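Local structure of ArsR family transcriptional regulator (Comamonas testosteroni, 6UVU) at residues R46-H49 against A50-R53; G55-V59 against T60-A64; L108-G111 against L112-E116. The protein is an antimony-responsive transcriptional repressor of the ArsR family that probably binds DNA through a winged helix-turn-helix domain. All blocks are in the same frame, centred on the assembly; numbering follows the deposited sequence.

How the contacts relate
The three contacts follow one another along the chain and all belong to the ArsR-type helix-turn-helix region. Contact 1 is on helix 42-54. Contact 2 follows, where the turn after that helix enters helix 59-65. Contact 3 is on the C-terminal helix 102-121. The centres of contacts 1 and 2 are about 9 Å apart, and Leu62 packs on Leu47, Ala50 and Leu51. The centres of contacts 1 and 3 are about 12 Å apart; His49 packs on Leu108 and Leu112, and Ala52 on Leu108. Contacts 2 and 3 lie about 22 Å apart by their centres and do not touch. Helix 42-54 thus joins the probable DNA-binding helices to helix 102-121. Contacts 1 and 3 reach the second subunit.

Contact 1 of 3, residues R46-H49 against A50-R53; sequences RLLH and ALAR
His49 and Arg53 lie one turn apart on helix 42-54, and the aliphatic part of the arginine passes over one face of the imidazole. Arg53 CG sits 3.9 Å from the centroid of the His49 ring, a CH-pi contact. Arg53 CD lies over the same face, 3.7 Å above the ring plane and off its centre. The His49 ring and the Arg53 guanidinium are turned 65° apart, so they do not stack. With chi1 at -174°, the His49 imidazole swings out beside its own carbonyl carbon, where Arg53 CG can lie over it. Arg53 bends at chi3 (75°), which leaves His49 NE2 near the plane of the guanidinium, at its edge. His49 NE2 is buried without a polar partner, whereas His49 ND1 is hydrogen-bonded to Ile24 N of the second subunit. The backbones of His49 and Arg53 are joined by a hydrogen bond, Arg53 N to His49 O, 2.8 Å. Leu48 and Leu51 meet more loosely, with Leu48 CD1 4.4 Å from Leu51 CD1. Leu51 also packs on Leu77 and Ile99. Pairing at i+3 and i+4 belongs to a regular alpha-helix, here one with a face on the winged helix-turn-helix core and a polar edge at the dimer interface.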
ATOM      1  N   ARG B  46      -0.768   0.768  12.469  1.00 21.75           N
ATOM      2  CA  ARG B  46      -0.237   0.265  13.732  1.00 21.93           C
ATOM      3  C   ARG B  46      -1.234  -0.658  14.412  1.00 19.48           C
ATOM      4  O   ARG B  46      -0.844  -1.685  14.974  1.00 19.44           O
ATOM      5  CB  ARG B  46       0.123   1.435  14.652  1.00 22.93           C
ATOM      6  CG  ARG B  46       1.239   2.325  14.124  1.00 24.21           C
ATOM      7  CD  ARG B  46       1.670   3.297  15.200  1.00 26.32           C
ATOM      8  NE  ARG B  46       2.394   2.624  16.273  1.00 26.81           N
ATOM      9  CZ  ARG B  46       2.199   2.874  17.564  1.00 28.03           C
ATOM     10  NH1 ARG B  46       1.287   3.766  17.927  1.00 27.51           N
ATOM     11  NH2 ARG B  46       2.903   2.231  18.493  1.00 26.02           N
ATOM     12  N   LEU B  47      -2.528  -0.313  14.361  1.00 20.65           N
ATOM     13  CA  LEU B  47      -3.555  -1.189  14.924  1.00 20.27           C
ATOM     14  C   LEU B  47      -3.558  -2.529  14.215  1.00 18.47           C
ATOM     15  O   LEU B  47      -3.681  -3.586  14.856  1.00 17.41           O
ATOM     16  CB  LEU B  47      -4.937  -0.529  14.799  1.00 23.22           C
ATOM     17  CG  LEU B  47      -5.343   0.545  15.802  1.00 25.45           C
ATOM     18  CD1 LEU B  47      -6.679   1.186  15.407  1.00 24.45           C
ATOM     19  CD2 LEU B  47      -5.459  -0.098  17.176  1.00 27.46           C
ATOM     20  N   LEU B  48      -3.410  -2.497  12.884  1.00 17.49           N
ATOM     21  CA  LEU B  48      -3.441  -3.715  12.077  1.00 17.62           C
ATOM     22  C   LEU B  48      -2.226  -4.586  12.355  1.00 17.39           C
ATOM     23  O   LEU B  48      -2.325  -5.818  12.386  1.00 17.61           O
ATOM     24  CB  LEU B  48      -3.491  -3.354  10.597  1.00 18.53           C
ATOM     25  CG  LEU B  48      -4.793  -3.422   9.796  1.00 20.96           C
ATOM     26  CD1 LEU B  48      -5.999  -3.384  10.681  1.00 21.52           C
ATOM     27  CD2 LEU B  48      -4.845  -2.296   8.755  1.00 20.19           C
ATOM     28  N   HIS B  49      -1.065  -3.963  12.540  1.00 16.66           N
ATOM     29  CA  HIS B  49       0.116  -4.732  12.889  1.00 16.16           C
ATOM     30  C   HIS B  49      -0.020  -5.360  14.278  1.00 16.27           C
ATOM     31  O   HIS B  49       0.291  -6.540  14.459  1.00 13.78           O
ATOM     32  CB  HIS B  49       1.365  -3.854  12.820  1.00 15.74           C
ATOM     33  CG  HIS B  49       2.631  -4.631  13.031  1.00 14.92           C
ATOM     34  ND1 HIS B  49       3.778  -4.073  13.554  1.00 15.61           N
ATOM     35  CD2 HIS B  49       2.926  -5.925  12.768  1.00 14.31           C
ATOM     36  CE1 HIS B  49       4.723  -4.996  13.614  1.00 13.94           C
ATOM     37  NE2 HIS B  49       4.233  -6.128  13.141  1.00 13.34           N
ATOM     38  N   ALA B  50      -0.454  -4.577  15.271  1.00 17.76           N
ATOM     39  CA  ALA B  50      -0.647  -5.111  16.621  1.00 18.96           C
ATOM     40  C   ALA B  50      -1.630  -6.280  16.625  1.00 22.08           C
ATOM     41  O   ALA B  50      -1.444  -7.249  17.368  1.00 20.97           O
ATOM     42  CB  ALA B  50      -1.131  -4.006  17.561  1.00 18.95           C
ATOM     43  N   LEU B  51      -2.673  -6.217  15.786  1.00 23.68           N
ATOM     44  CA  LEU B  51      -3.594  -7.343  15.638  1.00 21.90           C
ATOM     45  C   LEU B  51      -2.936  -8.522  14.940  1.00 20.34           C
ATOM     46  O   LEU B  51      -3.188  -9.680  15.290  1.00 20.26           O
ATOM     47  CB  LEU B  51      -4.822  -6.917  14.853  1.00 22.79           C
ATOM     48  CG  LEU B  51      -5.751  -5.955  15.560  1.00 24.62           C
ATOM     49  CD1 LEU B  51      -6.716  -5.367  14.543  1.00 26.12           C
ATOM     50  CD2 LEU B  51      -6.498  -6.711  16.660  1.00 25.37           C
ATOM     51  N   ALA B  52      -2.108  -8.250  13.928  1.00 21.03           N
ATOM     52  CA  ALA B  52      -1.459  -9.324  13.186  1.00 22.21           C
ATOM     53  C   ALA B  52      -0.425 -10.044  14.041  1.00 25.89           C
ATOM     54  O   ALA B  52      -0.250 -11.260  13.902  1.00 25.80           O
ATOM     55  CB  ALA B  52      -0.799  -8.767  11.915  1.00 22.02           C
ATOM     56  N   ARG B  53       0.306  -9.302  14.889  1.00 29.00           N
ATOM     57  CA  ARG B  53       1.313  -9.911  15.765  1.00 30.77           C
ATOM     58  C   ARG B  53       0.676 -10.906  16.723  1.00 32.28           C
ATOM     59  O   ARG B  53       1.151 -12.036  16.882  1.00 33.40           O
ATOM     60  CB  ARG B  53       2.038  -8.852  16.600  1.00 31.38           C
ATOM     61  CG  ARG B  53       2.833  -7.845  15.843  1.00 33.89           C
ATOM     62  CD  ARG B  53       3.704  -7.000  16.779  1.00 34.92           C
ATOM     63  NE  ARG B  53       4.875  -7.731  17.265  1.00 35.79           N
ATOM     64  CZ  ARG B  53       5.195  -7.863  18.548  1.00 38.08           C
ATOM     65  NH1 ARG B  53       4.438  -7.307  19.489  1.00 34.34           N
ATOM     66  NH2 ARG B  53       6.273  -8.548  18.886  1.00 37.39           N
TER

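Contact 2 of 3, residues G55-V59 against T60-A64; sequences GGLCV and TDLAA
Cys58 caps the helix that holds Asp61. Its SG accepts a hydrogen bond from Asp61 N at 3.6 Å, long as expected for sulfur but nearly straight at 171°. Cys58 is thus the N-cap of helix 59-65. With chi1 at 72°, SG stands between its own backbone N and carbonyl carbon, turned to the first turn of the helix. The Asp61 carboxylate lies beside the same sulfur, with CG of Asp61 3.7 Å from Cys58 SG. A water links the two residues: it accepts from Cys58 N at 2.8 Å and donates to Asp61 OD2. Backbone bonds run from Leu62 N to Cys58 O and from Ala63 N to Val59 O. Leu62 CB also rests 3.3 Å from Cys58 O. Helix 59-65 and helix 70-82 form the helix-turn-helix of the ArsR fold, and Val59 and Leu62 both pack on Leu77 of the latter. The apolar contacts come from Leu57, just before the cap. Leu57 CB meets Leu62 CB at 4.1 Å. Leu57 CD2 reaches Asp61 CB, also at 4.1 Å, and these two side chains cross at about a right angle. The Leu57 backbone is hydrogen-bonded to Tyr97 in strand 94-99.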
ATOM      1  N   GLY B  55      -2.465 -12.134  16.692  1.00 38.41           N
ATOM      2  CA  GLY B  55      -3.542 -12.979  16.216  1.00 38.60           C
ATOM      3  C   GLY B  55      -4.902 -12.603  16.746  1.00 38.26           C
ATOM      4  O   GLY B  55      -5.832 -13.408  16.664  1.00 41.07           O
ATOM      5  N   GLY B  56      -5.042 -11.400  17.301  1.00 37.88           N
ATOM      6  CA  GLY B  56      -6.322 -10.938  17.800  1.00 37.63           C
ATOM      7  C   GLY B  56      -6.325 -10.460  19.241  1.00 37.88           C
ATOM      8  O   GLY B  56      -5.730 -11.097  20.115  1.00 44.15           O
ATOM      9  N   LEU B  57      -7.023  -9.356  19.507  1.00 35.58           N
ATOM     10  CA  LEU B  57      -7.019  -8.727  20.819  1.00 34.61           C
ATOM     11  C   LEU B  57      -8.373  -8.079  21.090  1.00 32.04           C
ATOM     12  O   LEU B  57      -9.166  -7.831  20.175  1.00 27.95           O
ATOM     13  CB  LEU B  57      -5.908  -7.674  20.918  1.00 38.10           C
ATOM     14  CG  LEU B  57      -4.472  -8.207  20.810  1.00 38.81           C
ATOM     15  CD1 LEU B  57      -3.463  -7.079  20.583  1.00 38.82           C
ATOM     16  CD2 LEU B  57      -4.110  -9.062  22.035  1.00 39.90           C
ATOM     17  N   CYS B  58      -8.618  -7.793  22.366  1.00 30.10           N
ATOM     18  CA  CYS B  58      -9.690  -6.912  22.788  1.00 30.99           C
ATOM     19  C   CYS B  58      -9.211  -5.472  22.746  1.00 30.76           C
ATOM     20  O   CYS B  58      -8.018  -5.186  22.609  1.00 31.37           O
ATOM     21  CB  CYS B  58     -10.186  -7.256  24.204  1.00 35.23           C
ATOM     22  SG  CYS B  58      -9.051  -6.825  25.579  1.00 36.71           S
ATOM     23  N   VAL B  59     -10.168  -4.556  22.896  1.00 29.83           N
ATOM     24  CA  VAL B  59      -9.881  -3.133  22.761  1.00 30.60           C
ATOM     25  C   VAL B  59      -8.889  -2.671  23.828  1.00 30.93           C
ATOM     26  O   VAL B  59      -8.026  -1.820  23.566  1.00 29.29           O
ATOM     27  CB  VAL B  59     -11.202  -2.338  22.799  1.00 31.10           C
ATOM     28  CG1 VAL B  59     -10.946  -0.852  22.814  1.00 31.55           C
ATOM     29  CG2 VAL B  59     -12.051  -2.698  21.602  1.00 31.12           C
ATOM     30  N   THR B  60      -8.963  -3.256  25.031  1.00 28.08           N
ATOM     31  CA  THR B  60      -8.123  -2.811  26.145  1.00 30.33           C
ATOM     32  C   THR B  60      -6.656  -3.189  25.943  1.00 29.28           C
ATOM     33  O   THR B  60      -5.752  -2.379  26.183  1.00 30.68           O
ATOM     34  CB  THR B  60      -8.659  -3.401  27.455  1.00 30.84           C
ATOM     35  OG1 THR B  60      -9.736  -2.585  27.924  1.00 36.18           O
ATOM     36  CG2 THR B  60      -7.562  -3.492  28.517  1.00 31.08           C
ATOM     37  N   ASP B  61      -6.398  -4.430  25.538  1.00 29.56           N
ATOM     38  CA  ASP B  61      -5.031  -4.840  25.244  1.00 30.47           C
ATOM     39  C   ASP B  61      -4.502  -4.110  24.017  1.00 30.07           C
ATOM     40  O   ASP B  61      -3.376  -3.599  24.021  1.00 30.37           O
ATOM     41  CB  ASP B  61      -4.977  -6.353  25.029  1.00 32.32           C
ATOM     42  CG  ASP B  61      -5.398  -7.139  26.264  1.00 33.32           C
ATOM     43  OD1 ASP B  61      -5.487  -6.544  27.362  1.00 33.72           O
ATOM     44  OD2 ASP B  61      -5.641  -8.356  26.124  1.00 33.51           O
ATOM     45  N   LEU B  62      -5.310  -4.048  22.958  1.00 29.99           N
ATOM     46  CA  LEU B  62      -4.881  -3.379  21.737  1.00 30.12           C
ATOM     47  C   LEU B  62      -4.595  -1.899  21.982  1.00 27.17           C
ATOM     48  O   LEU B  62      -3.565  -1.379  21.541  1.00 25.73           O
ATOM     49  CB  LEU B  62      -5.935  -3.575  20.653  1.00 33.56           C
ATOM     50  CG  LEU B  62      -5.675  -2.846  19.347  1.00 38.78           C
ATOM     51  CD1 LEU B  62      -4.279  -3.146  18.827  1.00 41.38           C
ATOM     52  CD2 LEU B  62      -6.717  -3.236  18.329  1.00 41.69           C
ATOM     53  N   ALA B  63      -5.470  -1.214  22.719  1.00 29.56           N
ATOM     54  CA  ALA B  63      -5.233   0.194  23.026  1.00 29.01           C
ATOM     55  C   ALA B  63      -3.997   0.382  23.898  1.00 28.41           C
ATOM     56  O   ALA B  63      -3.297   1.397  23.771  1.00 26.82           O
ATOM     57  CB  ALA B  63      -6.458   0.804  23.711  1.00 30.19           C
ATOM     58  N   ALA B  64      -3.704  -0.573  24.787  1.00 27.21           N
ATOM     59  CA  ALA B  64      -2.457  -0.492  25.542  1.00 26.47           C
ATOM     60  C   ALA B  64      -1.259  -0.680  24.628  1.00 24.41           C
ATOM     61  O   ALA B  64      -0.265   0.040  24.762  1.00 25.94           O
ATOM     62  CB  ALA B  64      -2.433  -1.525  26.669  1.00 25.91           C
TER
HETATM   63  O   HOH W   1      -7.104  -9.229  24.248  1.00 26.69           O

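Contact 3 of 3, residues L108-G111 against L112-E116; sequences LELG and LCLIE
Leu108 and Leu112 meet one turn apart on helix 102-121, with side chains crossing at a slant. Leu108 CD1 lies 4.1 Å from Leu112 CG, and Leu108 CG is close to Leu112 CD1. A chi1 of 160° turns Leu108 CG away from its own backbone N and brings the end of the side chain nearer Leu112. Both leucines also pack on His49 of helix 42-54. Shortening Leu112 to an alanine is likely to leave a gap beside Leu108 CD1 and to take packing from the His49 ring. A second apolar pair joins Leu110 CG and Leu114 CD1 at 4.2 Å. Both of these leucines pack on Arg106 of the second subunit.

The backbone bonds are those of a regular alpha-helix. Leu112 N donates to Leu108 O at 2.9 Å, and Cys113 N to Glu109 O. Leu114 N and Ile115 N continue the pattern to Leu110 O and Gly111 O. Ile115 CG1 lies 3.3 Å from Gly111 O.

The charged groups look to the second subunit. Glu109 OE2 is hydrogen-bonded to Lys15 N there, and Glu116 OE1 forms a salt bridge with Arg21 NE of that subunit. The chemistry implies a helix with two tasks: leucines join it to helix 42-54 within the chain, while further leucines and acidic groups contribute to the dimer interface.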
ATOM      1  N   LEU B 108       0.182  -5.373   4.423  1.00 20.54           N
ATOM      2  CA  LEU B 108       0.856  -5.053   5.678  1.00 22.14           C
ATOM      3  C   LEU B 108       2.197  -5.774   5.788  1.00 20.16           C
ATOM      4  O   LEU B 108       3.195  -5.162   6.165  1.00 20.53           O
ATOM      5  CB  LEU B 108      -0.044  -5.401   6.872  1.00 21.31           C
ATOM      6  CG  LEU B 108       0.590  -5.596   8.253  1.00 21.71           C
ATOM      7  CD1 LEU B 108       1.068  -4.287   8.840  1.00 21.75           C
ATOM      8  CD2 LEU B 108      -0.391  -6.282   9.241  1.00 22.87           C
ATOM      9  N   GLU B 109       2.246  -7.067   5.451  1.00 21.03           N
ATOM     10  CA  GLU B 109       3.501  -7.813   5.539  1.00 23.30           C
ATOM     11  C   GLU B 109       4.558  -7.227   4.611  1.00 22.59           C
ATOM     12  O   GLU B 109       5.743  -7.167   4.966  1.00 21.16           O
ATOM     13  CB  GLU B 109       3.275  -9.290   5.206  1.00 25.09           C
ATOM     14  CG  GLU B 109       2.501 -10.089   6.266  1.00 29.16           C
ATOM     15  CD  GLU B 109       2.268 -11.530   5.820  1.00 33.18           C
ATOM     16  OE1 GLU B 109       2.728 -11.887   4.705  1.00 34.30           O
ATOM     17  OE2 GLU B 109       1.643 -12.308   6.577  1.00 38.83           O
ATOM     18  N   LEU B 110       4.158  -6.820   3.404  1.00 20.57           N
ATOM     19  CA  LEU B 110       5.107  -6.181   2.494  1.00 20.52           C
ATOM     20  C   LEU B 110       5.641  -4.892   3.095  1.00 21.01           C
ATOM     21  O   LEU B 110       6.853  -4.644   3.098  1.00 21.28           O
ATOM     22  CB  LEU B 110       4.458  -5.906   1.138  1.00 19.84           C
ATOM     23  CG  LEU B 110       5.379  -5.172   0.150  1.00 20.45           C
ATOM     24  CD1 LEU B 110       6.651  -5.985  -0.115  1.00 19.65           C
ATOM     25  CD2 LEU B 110       4.638  -4.868  -1.153  1.00 20.02           C
ATOM     26  N   GLY B 111       4.748  -4.076   3.639  1.00 18.93           N
ATOM     27  CA  GLY B 111       5.181  -2.902   4.365  1.00 20.29           C
ATOM     28  C   GLY B 111       6.187  -3.222   5.451  1.00 20.85           C
ATOM     29  O   GLY B 111       7.168  -2.499   5.627  1.00 19.46           O
ATOM     30  N   LEU B 112       5.960  -4.314   6.195  1.00 20.21           N
ATOM     31  CA  LEU B 112       6.873  -4.682   7.275  1.00 21.86           C
ATOM     32  C   LEU B 112       8.241  -5.070   6.727  1.00 22.08           C
ATOM     33  O   LEU B 112       9.270  -4.684   7.290  1.00 22.53           O
ATOM     34  CB  LEU B 112       6.274  -5.821   8.126  1.00 21.76           C
ATOM     35  CG  LEU B 112       4.959  -5.497   8.862  1.00 21.85           C
ATOM     36  CD1 LEU B 112       4.316  -6.757   9.477  1.00 24.88           C
ATOM     37  CD2 LEU B 112       5.152  -4.426   9.933  1.00 22.25           C
ATOM     38  N   CYS B 113       8.272  -5.825   5.623  1.00 23.30           N
ATOM     39  CA  CYS B 113       9.548  -6.195   5.018  1.00 24.99           C
ATOM     40  C   CYS B 113      10.303  -4.967   4.524  1.00 23.39           C
ATOM     41  O   CYS B 113      11.526  -4.910   4.646  1.00 23.55           O
ATOM     42  CB  CYS B 113       9.330  -7.192   3.881  1.00 28.40           C
ATOM     43  SG  CYS B 113       8.516  -8.734   4.400  1.00 40.71           S
ATOM     44  N   LEU B 114       9.591  -3.962   3.996  1.00 20.75           N
ATOM     45  CA  LEU B 114      10.244  -2.746   3.507  1.00 23.61           C
ATOM     46  C   LEU B 114      10.822  -1.921   4.654  1.00 24.15           C
ATOM     47  O   LEU B 114      11.883  -1.303   4.510  1.00 26.21           O
ATOM     48  CB  LEU B 114       9.264  -1.905   2.685  1.00 23.41           C
ATOM     49  CG  LEU B 114       8.720  -2.519   1.381  1.00 27.23           C
ATOM     50  CD1 LEU B 114       7.649  -1.645   0.749  1.00 28.67           C
ATOM     51  CD2 LEU B 114       9.831  -2.768   0.363  1.00 26.89           C
ATOM     52  N   ILE B 115      10.139  -1.889   5.799  1.00 24.49           N
ATOM     53  CA  ILE B 115      10.673  -1.182   6.960  1.00 24.61           C
ATOM     54  C   ILE B 115      11.939  -1.865   7.461  1.00 26.39           C
ATOM     55  O   ILE B 115      12.907  -1.200   7.855  1.00 27.95           O
ATOM     56  CB  ILE B 115       9.617  -1.101   8.073  1.00 23.45           C
ATOM     57  CG1 ILE B 115       8.462  -0.204   7.644  1.00 22.85           C
ATOM     58  CG2 ILE B 115      10.247  -0.599   9.377  1.00 25.36           C
ATOM     59  CD1 ILE B 115       7.238  -0.378   8.495  1.00 22.14           C
ATOM     60  N   GLU B 116      11.946  -3.199   7.456  1.00 27.15           N
ATOM     61  CA  GLU B 116      13.111  -3.950   7.911  1.00 30.31           C
ATOM     62  C   GLU B 116      14.278  -3.788   6.946  1.00 30.21           C
ATOM     63  O   GLU B 116      15.406  -3.511   7.365  1.00 25.20           O
ATOM     64  CB  GLU B 116      12.753  -5.426   8.069  1.00 35.26           C
ATOM     65  CG  GLU B 116      13.653  -6.189   9.037  1.00 42.88           C
ATOM     66  CD  GLU B 116      13.217  -6.015  10.497  1.00 54.88           C
ATOM     67  OE1 GLU B 116      13.237  -4.865  11.001  1.00 62.10           O
ATOM     68  OE2 GLU B 116      12.834  -7.024  11.138  1.00 58.18           O
TER